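Local coordinates for protein 3-ketosteroid-delta4-5alpha-dehydrogenase (Rhodococcus jostii, PDB 4AT2) that catalyses the FAD-dependent 4,5-desaturation of 3-ketosteroids, introducing a double bond into the steroid A ring during steroid catabolism, at residues Phe86-Gly91 / Ala182-Val187; Pro94-Cys99 / Asp162-Ser167. All coordinates share one frame; numbering follows the deposited sequence.

Interaction 1. Residues Phe86-Gly91 / Ala182-Val187. With FAD (flavin-adenine dinucleotide), chain D.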
loop_
_atom_site.group_PDB
_atom_site.type_symbol
_atom_site.label_atom_id
_atom_site.label_comp_id
_atom_site.label_asym_id
_atom_site.label_seq_id
_atom_site.Cartn_x
_atom_site.Cartn_y
_atom_site.Cartn_z
ATOM N N PHE A 86 17.968 3.456 18.416
ATOM C CA PHE A 86 18.639 2.778 17.299
ATOM C C PHE A 86 18.870 3.768 16.170
ATOM O O PHE A 86 17.984 4.560 15.827
ATOM C CB PHE A 86 17.782 1.649 16.727
ATOM C CG PHE A 86 17.784 0.397 17.540
ATOM C CD1 PHE A 86 18.778 -0.558 17.374
ATOM C CD2 PHE A 86 16.743 0.138 18.421
ATOM C CE1 PHE A 86 18.758 -1.740 18.108
ATOM C CE2 PHE A 86 16.715 -1.042 19.157
ATOM C CZ PHE A 86 17.727 -1.978 19.000
ATOM N N ILE A 87 20.056 3.694 15.575
ATOM C CA ILE A 87 20.393 4.457 14.381
ATOM C C ILE A 87 20.998 3.432 13.421
ATOM O O ILE A 87 21.987 2.781 13.764
ATOM C CB ILE A 87 21.420 5.576 14.681
ATOM C CG1 ILE A 87 21.040 6.363 15.945
ATOM C CG2 ILE A 87 21.541 6.508 13.474
ATOM C CD1 ILE A 87 22.097 7.363 16.391
ATOM N N TYR A 88 20.362 3.252 12.262
ATOM C CA TYR A 88 20.733 2.202 11.322
ATOM C C TYR A 88 21.960 2.606 10.503
ATOM O O TYR A 88 21.855 3.349 9.538
ATOM C CB TYR A 88 19.544 1.829 10.409
ATOM C CG TYR A 88 19.753 0.484 9.762
ATOM C CD1 TYR A 88 19.340 -0.682 10.410
ATOM C CD2 TYR A 88 20.419 0.374 8.533
ATOM C CE1 TYR A 88 19.565 -1.925 9.843
ATOM C CE2 TYR A 88 20.645 -0.871 7.952
ATOM C CZ TYR A 88 20.227 -2.010 8.620
ATOM O OH TYR A 88 20.469 -3.245 8.078
ATOM N N LEU A 89 23.129 2.112 10.902
ATOM C CA LEU A 89 24.391 2.525 10.287
ATOM C C LEU A 89 25.264 1.317 10.022
ATOM O O LEU A 89 25.140 0.307 10.705
ATOM C CB LEU A 89 25.126 3.502 11.208
ATOM C CG LEU A 89 24.353 4.761 11.619
ATOM C CD1 LEU A 89 25.126 5.487 12.696
ATOM C CD2 LEU A 89 24.107 5.678 10.420
ATOM N N GLY A 90 26.151 1.413 9.035
ATOM C CA GLY A 90 26.993 0.269 8.710
ATOM C C GLY A 90 28.014 0.600 7.656
ATOM O O GLY A 90 28.367 1.774 7.462
ATOM N N GLY A 91 28.491 -0.452 6.994
ATOM C CA GLY A 91 29.527 -0.337 5.975
ATOM C C GLY A 91 30.936 -0.346 6.530
ATOM O O GLY A 91 31.895 -0.040 5.810
ATOM N N ALA A 182 25.340 -8.575 9.267
ATOM C CA ALA A 182 26.131 -7.616 10.019
ATOM C C ALA A 182 25.133 -6.794 10.819
ATOM O O ALA A 182 24.115 -6.360 10.280
ATOM C CB ALA A 182 26.934 -6.710 9.087
ATOM N N PRO A 183 25.408 -6.594 12.111
ATOM C CA PRO A 183 24.528 -5.782 12.939
ATOM C C PRO A 183 24.735 -4.317 12.614
ATOM O O PRO A 183 25.882 -3.875 12.469
ATOM C CB PRO A 183 24.988 -6.121 14.363
ATOM C CG PRO A 183 26.440 -6.463 14.207
ATOM C CD PRO A 183 26.535 -7.170 12.874
ATOM N N ARG A 184 23.633 -3.575 12.512
ATOM C CA ARG A 184 23.692 -2.172 12.118
ATOM C C ARG A 184 22.904 -1.279 13.069
ATOM O O ARG A 184 22.825 -0.078 12.863
ATOM C CB ARG A 184 23.194 -2.020 10.675
ATOM C CG ARG A 184 24.092 -2.771 9.691
ATOM C CD ARG A 184 23.802 -2.456 8.233
ATOM N NE ARG A 184 24.589 -3.373 7.406
ATOM C CZ ARG A 184 24.111 -4.491 6.867
ATOM N NH1 ARG A 184 22.825 -4.824 7.005
ATOM N NH2 ARG A 184 24.927 -5.278 6.173
ATOM N N GLY A 185 22.321 -1.862 14.115
ATOM C CA GLY A 185 21.633 -1.044 15.116
ATOM C C GLY A 185 22.642 -0.398 16.059
ATOM O O GLY A 185 23.110 -1.045 17.002
ATOM N N HIS A 186 22.982 0.868 15.798
ATOM C CA HIS A 186 23.911 1.635 16.650
ATOM C C HIS A 186 23.120 2.415 17.657
ATOM O O HIS A 186 22.233 3.169 17.282
ATOM C CB HIS A 186 24.759 2.580 15.804
ATOM C CG HIS A 186 25.767 1.875 14.924
ATOM N ND1 HIS A 186 25.412 1.019 13.936
ATOM C CD2 HIS A 186 27.152 1.945 14.907
ATOM C CE1 HIS A 186 26.526 0.576 13.324
ATOM N NE2 HIS A 186 27.589 1.145 13.922
ATOM N N VAL A 187 23.426 2.246 18.941
ATOM C CA VAL A 187 22.565 2.797 20.001
ATOM C C VAL A 187 23.397 3.683 20.916
ATOM O O VAL A 187 24.381 3.221 21.482
ATOM C CB VAL A 187 21.893 1.664 20.820
ATOM C CG1 VAL A 187 20.895 2.224 21.839
ATOM C CG2 VAL A 187 21.191 0.685 19.882
HETATM P PA FAD D . 10.204 14.145 15.450
HETATM O O1A FAD D . 11.444 13.688 16.113
HETATM O O2A FAD D . 8.908 13.776 16.038
HETATM O O5B FAD D . 10.275 15.740 15.323
HETATM C C5B FAD D . 9.235 16.473 14.669
HETATM C C4B FAD D . 9.011 17.790 15.433
HETATM O O4B FAD D . 8.078 18.540 14.626
HETATM C C3B FAD D . 8.319 17.511 16.773
HETATM O O3B FAD D . 9.061 18.162 17.836
HETATM C C2B FAD D . 6.917 18.103 16.594
HETATM O O2B FAD D . 6.426 18.649 17.848
HETATM C C1B FAD D . 7.167 19.200 15.561
HETATM N N9A FAD D . 5.966 19.588 14.789
HETATM C C8A FAD D . 4.933 18.829 14.402
HETATM N N7A FAD D . 4.087 19.596 13.719
HETATM C C5A FAD D . 4.596 20.842 13.663
HETATM C C6A FAD D . 4.178 22.009 13.114
HETATM N N6A FAD D . 3.023 22.034 12.447
HETATM N N1A FAD D . 4.896 23.140 13.218
HETATM C C2A FAD D . 6.108 23.135 13.893
HETATM N N3A FAD D . 6.528 21.934 14.458
HETATM C C4A FAD D . 5.758 20.822 14.329
HETATM N N1 FAD D . 13.065 4.984 15.074
HETATM C C2 FAD D . 14.397 4.628 14.962
HETATM O O2 FAD D . 14.973 4.800 13.896
HETATM N N3 FAD D . 15.077 4.081 16.060
HETATM C C4 FAD D . 14.405 3.854 17.262
HETATM O O4 FAD D . 15.031 3.357 18.202
HETATM C C4X FAD D . 13.055 4.208 17.372
HETATM N N5 FAD D . 12.364 3.981 18.516
HETATM C C5X FAD D . 11.023 4.113 18.519
HETATM C C6 FAD D . 10.272 3.643 19.600
HETATM C C7 FAD D . 8.882 3.789 19.622
HETATM C C7M FAD D . 8.177 3.296 20.738
HETATM C C8 FAD D . 8.226 4.406 18.536
HETATM C C8M FAD D . 6.829 4.592 18.495
HETATM C C9 FAD D . 8.981 4.885 17.463
HETATM C C9A FAD D . 10.375 4.720 17.439
HETATM N N10 FAD D . 11.110 5.151 16.385
HETATM C C10 FAD D . 12.391 4.772 16.281
HETATM C "C1'" FAD D . 10.580 6.098 15.369
HETATM C "C2'" FAD D . 11.207 7.485 15.575
HETATM O "O2'" FAD D . 10.996 7.824 16.947
HETATM C "C3'" FAD D . 10.539 8.535 14.672
HETATM O "O3'" FAD D . 10.156 7.985 13.399
HETATM C "C4'" FAD D . 11.498 9.718 14.460
HETATM O "O4'" FAD D . 11.859 10.238 15.748
HETATM C "C5'" FAD D . 10.825 10.819 13.637
HETATM O "O5'" FAD D . 11.790 11.862 13.398
HETATM P P FAD D . 11.305 13.298 12.848
HETATM O O1P FAD D . 10.610 13.146 11.565
HETATM O O2P FAD D . 12.471 14.236 12.967
HETATM O O3P FAD D . 10.105 13.662 13.889
#
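I87 and Y88 pair with H186 and G185 as antiparallel strands, in a small three-stranded sheet beside the flavin. Strand 87-88 is an edge strand within the chain, and 185-186 is the middle one. I87 and H186 form the hydrogen-bonded pair, with I87 N to H186 O at 2.8 Å and H186 N to I87 O at 3.0 Å. Y88 and G185 are the non-hydrogen-bonded pair. One step on, L89 N hydrogen-bonds R184 O. R184 O also accepts from H186 ND1 at 3.0 Å. L89 N lies in the plane of that carbonyl, whereas ND1 comes from above it. The carbonyl oxygen lies in the plane of the imidazole. L89 CB sits over a face of this ring, and H186 NE2 hydrogen-bonds T93 OG1.

R184 crosses Y88 on the other face of the sheet. R184 CB lies over the Y88 ring, 3.8 Å from its centroid. The chain then runs extended from CG to NE and brings R184 NH1 to Y88 OH at 3.0 Å. The N-H...O angle is 160°, and the hydroxyl lies in the guanidinium plane. Y88 OH also bonds E170, and R184 NE makes a salt bridge to D103.

At the flavin end, V187 CG2 lies over one face of the F86 ring, while G185 CA meets its edge. F86 hydrogen-bonds the flavin through its backbone: F86 N reaches FAD O4 at 2.9 Å, and FAD N3 reaches F86 O at 3.0 Å. This two-point match would hold the pyrimidine side of the flavin against the residue that leads into strand 87-88. FAD O4 also lies at the edge of the F86 ring. The N-H to O4 would also be expected to draw electron density from the flavin, consistent with an electron acceptor.

Interaction 2. Residues Pro94-Cys99 / Asp162-Ser167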
loop_
_atom_site.group_PDB
_atom_site.type_symbol
_atom_site.label_atom_id
_atom_site.label_comp_id
_atom_site.label_asym_id
_atom_site.label_seq_id
_atom_site.Cartn_x
_atom_site.Cartn_y
_atom_site.Cartn_z
ATOM N N PRO A 94 33.495 2.396 13.028
ATOM C CA PRO A 94 34.416 2.034 14.106
ATOM C C PRO A 94 33.760 1.143 15.171
ATOM O O PRO A 94 34.439 0.320 15.781
ATOM C CB PRO A 94 34.800 3.389 14.692
ATOM C CG PRO A 94 34.755 4.302 13.504
ATOM C CD PRO A 94 33.534 3.846 12.747
ATOM N N LEU A 95 32.458 1.308 15.392
ATOM C CA LEU A 95 31.750 0.469 16.365
ATOM C C LEU A 95 31.666 -0.987 15.886
ATOM O O LEU A 95 31.963 -1.925 16.650
ATOM C CB LEU A 95 30.352 1.022 16.640
ATOM C CG LEU A 95 29.810 0.861 18.063
ATOM C CD1 LEU A 95 28.337 1.230 18.086
ATOM C CD2 LEU A 95 29.989 -0.508 18.687
ATOM N N GLN A 96 31.260 -1.184 14.629
ATOM C CA GLN A 96 31.232 -2.532 14.056
ATOM C C GLN A 96 32.615 -3.187 14.166
ATOM O O GLN A 96 32.720 -4.327 14.592
ATOM C CB GLN A 96 30.780 -2.522 12.592
ATOM C CG GLN A 96 29.295 -2.217 12.406
ATOM C CD GLN A 96 28.925 -2.121 10.935
ATOM O OE1 GLN A 96 29.584 -1.429 10.179
ATOM N NE2 GLN A 96 27.868 -2.813 10.535
ATOM N N LYS A 97 33.659 -2.445 13.806
ATOM C CA LYS A 97 35.026 -2.990 13.826
ATOM C C LYS A 97 35.447 -3.367 15.251
ATOM O O LYS A 97 36.020 -4.449 15.479
ATOM C CB LYS A 97 36.017 -1.993 13.198
ATOM C CG LYS A 97 35.832 -1.860 11.691
ATOM C CD LYS A 97 36.797 -0.855 11.073
ATOM C CE LYS A 97 36.573 -0.743 9.572
ATOM N NZ LYS A 97 37.051 -1.924 8.792
ATOM N N ALA A 98 35.137 -2.496 16.212
ATOM C CA ALA A 98 35.490 -2.755 17.621
ATOM C C ALA A 98 34.820 -4.018 18.170
ATOM O O ALA A 98 35.379 -4.710 19.040
ATOM C CB ALA A 98 35.134 -1.549 18.481
ATOM N N CYS A 99 33.634 -4.312 17.648
ATOM C CA CYS A 99 32.854 -5.491 18.040
ATOM C C CYS A 99 33.129 -6.704 17.150
ATOM O O CYS A 99 32.583 -7.779 17.372
ATOM C CB CYS A 99 31.353 -5.155 18.058
ATOM S SG CYS A 99 30.918 -3.903 19.300
ATOM N N ASP A 162 24.772 -1.142 25.871
ATOM C CA ASP A 162 25.543 -1.582 24.705
ATOM C C ASP A 162 25.221 -0.766 23.463
ATOM O O ASP A 162 24.107 -0.248 23.307
ATOM C CB ASP A 162 25.343 -3.073 24.460
ATOM C CG ASP A 162 25.863 -3.904 25.609
ATOM O OD1 ASP A 162 27.076 -3.821 25.906
ATOM O OD2 ASP A 162 25.060 -4.609 26.242
ATOM N N GLY A 163 26.213 -0.627 22.591
ATOM C CA GLY A 163 26.086 0.257 21.442
ATOM C C GLY A 163 25.702 -0.390 20.126
ATOM O O GLY A 163 25.334 0.305 19.185
ATOM N N LEU A 164 25.791 -1.715 20.039
ATOM C CA LEU A 164 25.527 -2.384 18.760
ATOM C C LEU A 164 24.652 -3.619 18.935
ATOM O O LEU A 164 24.831 -4.395 19.881
ATOM C CB LEU A 164 26.856 -2.734 18.055
ATOM C CG LEU A 164 26.825 -3.258 16.611
ATOM C CD1 LEU A 164 26.389 -2.179 15.626
ATOM C CD2 LEU A 164 28.213 -3.765 16.241
ATOM N N MET A 165 23.694 -3.784 18.025
ATOM C CA MET A 165 22.741 -4.895 18.099
ATOM C C MET A 165 22.158 -5.118 16.712
ATOM O O MET A 165 22.011 -4.166 15.952
ATOM C CB MET A 165 21.631 -4.535 19.096
ATOM C CG MET A 165 20.645 -5.644 19.403
ATOM S SD MET A 165 19.510 -5.107 20.708
ATOM C CE MET A 165 18.248 -6.366 20.572
ATOM N N TYR A 166 21.857 -6.371 16.374
ATOM C CA TYR A 166 21.058 -6.648 15.176
ATOM C C TYR A 166 19.690 -6.015 15.332
ATOM O O TYR A 166 19.087 -6.083 16.404
ATOM C CB TYR A 166 20.899 -8.153 14.928
ATOM C CG TYR A 166 22.100 -8.781 14.253
ATOM C CD1 TYR A 166 22.302 -8.632 12.875
ATOM C CD2 TYR A 166 23.037 -9.519 14.989
ATOM C CE1 TYR A 166 23.398 -9.209 12.242
ATOM C CE2 TYR A 166 24.140 -10.096 14.364
ATOM C CZ TYR A 166 24.313 -9.938 12.996
ATOM O OH TYR A 166 25.409 -10.501 12.367
ATOM N N SER A 167 19.190 -5.406 14.257
ATOM C CA SER A 167 17.959 -4.614 14.369
ATOM C C SER A 167 17.032 -4.718 13.152
ATOM O O SER A 167 16.011 -4.022 13.092
ATOM C CB SER A 167 18.309 -3.137 14.676
ATOM O OG SER A 167 18.821 -2.463 13.534
#
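L164 has the largest share of this contact, reaching from strand 164-165 to the short helix 94-98. L164 CB lies 3.9 Å from L95 CD2. The two leucines slide past each other in opposite directions. CG stands anti to the backbone N of L164 (chi1 -171°). This extends the side chain toward the helix. At the tip, CD2 does the touching. L164 CD2 is 3.9 Å from Q96 CA and C99 CB, and 4.1 Å from C99 SG. One methyl is therefore set against the backbone of Q96 and the side chain of C99.

L95 answers from the helix with both of its methyls. CD2 lies against L164 CB, as above. L95 CD1 is 3.3 Å from G163 O, a tight approach of a methyl to a polar atom. The L95 chi1 of -145° is away from the staggered values, which suggests some torsional strain. G163 O is used in the sheet, where it faces V187 N.

No hydrogen bond crosses between the two segments. The polar end of Q96 works elsewhere. Its OE1 accepts from the amides of G92 and T93, and its NE2 bonds P183 O and D103. Those bonds tie the start of the helix to the loops before it and around it.

L164 and H186 both reach toward helix 94-98. L95 touches H186 and Y136 of helix 132-141, and the H186 and Y136 rings meet directly as well. This is largely aliphatic helix-on-sheet packing, in which a short helix packs its L95 and Q96 side against L164 and H186 of a small antiparallel sheet in the FAD-binding domain.

In the fold
Both interactions belong to one three-stranded antiparallel sheet, with strand 185-186 in the middle. Interaction 1 joins that strand to 87-88, while interaction 2 packs a helix against 164-165 on the other side of it. The backbones meet where V187 N and G163 O, and G185 N and M165 O, are probably hydrogen-bonded. Interaction 1 is wholly buried and mixes backbone pairing, polar bonds, CH-pi packing and direct contact with the flavin. Interaction 2 is mostly buried but runs out to partly exposed C99. It lies about 18 Å from the chain centre against 12 Å for interaction 1 (centre to centre), and is aliphatic. H186 touches both L95 and L164, so it connects the two.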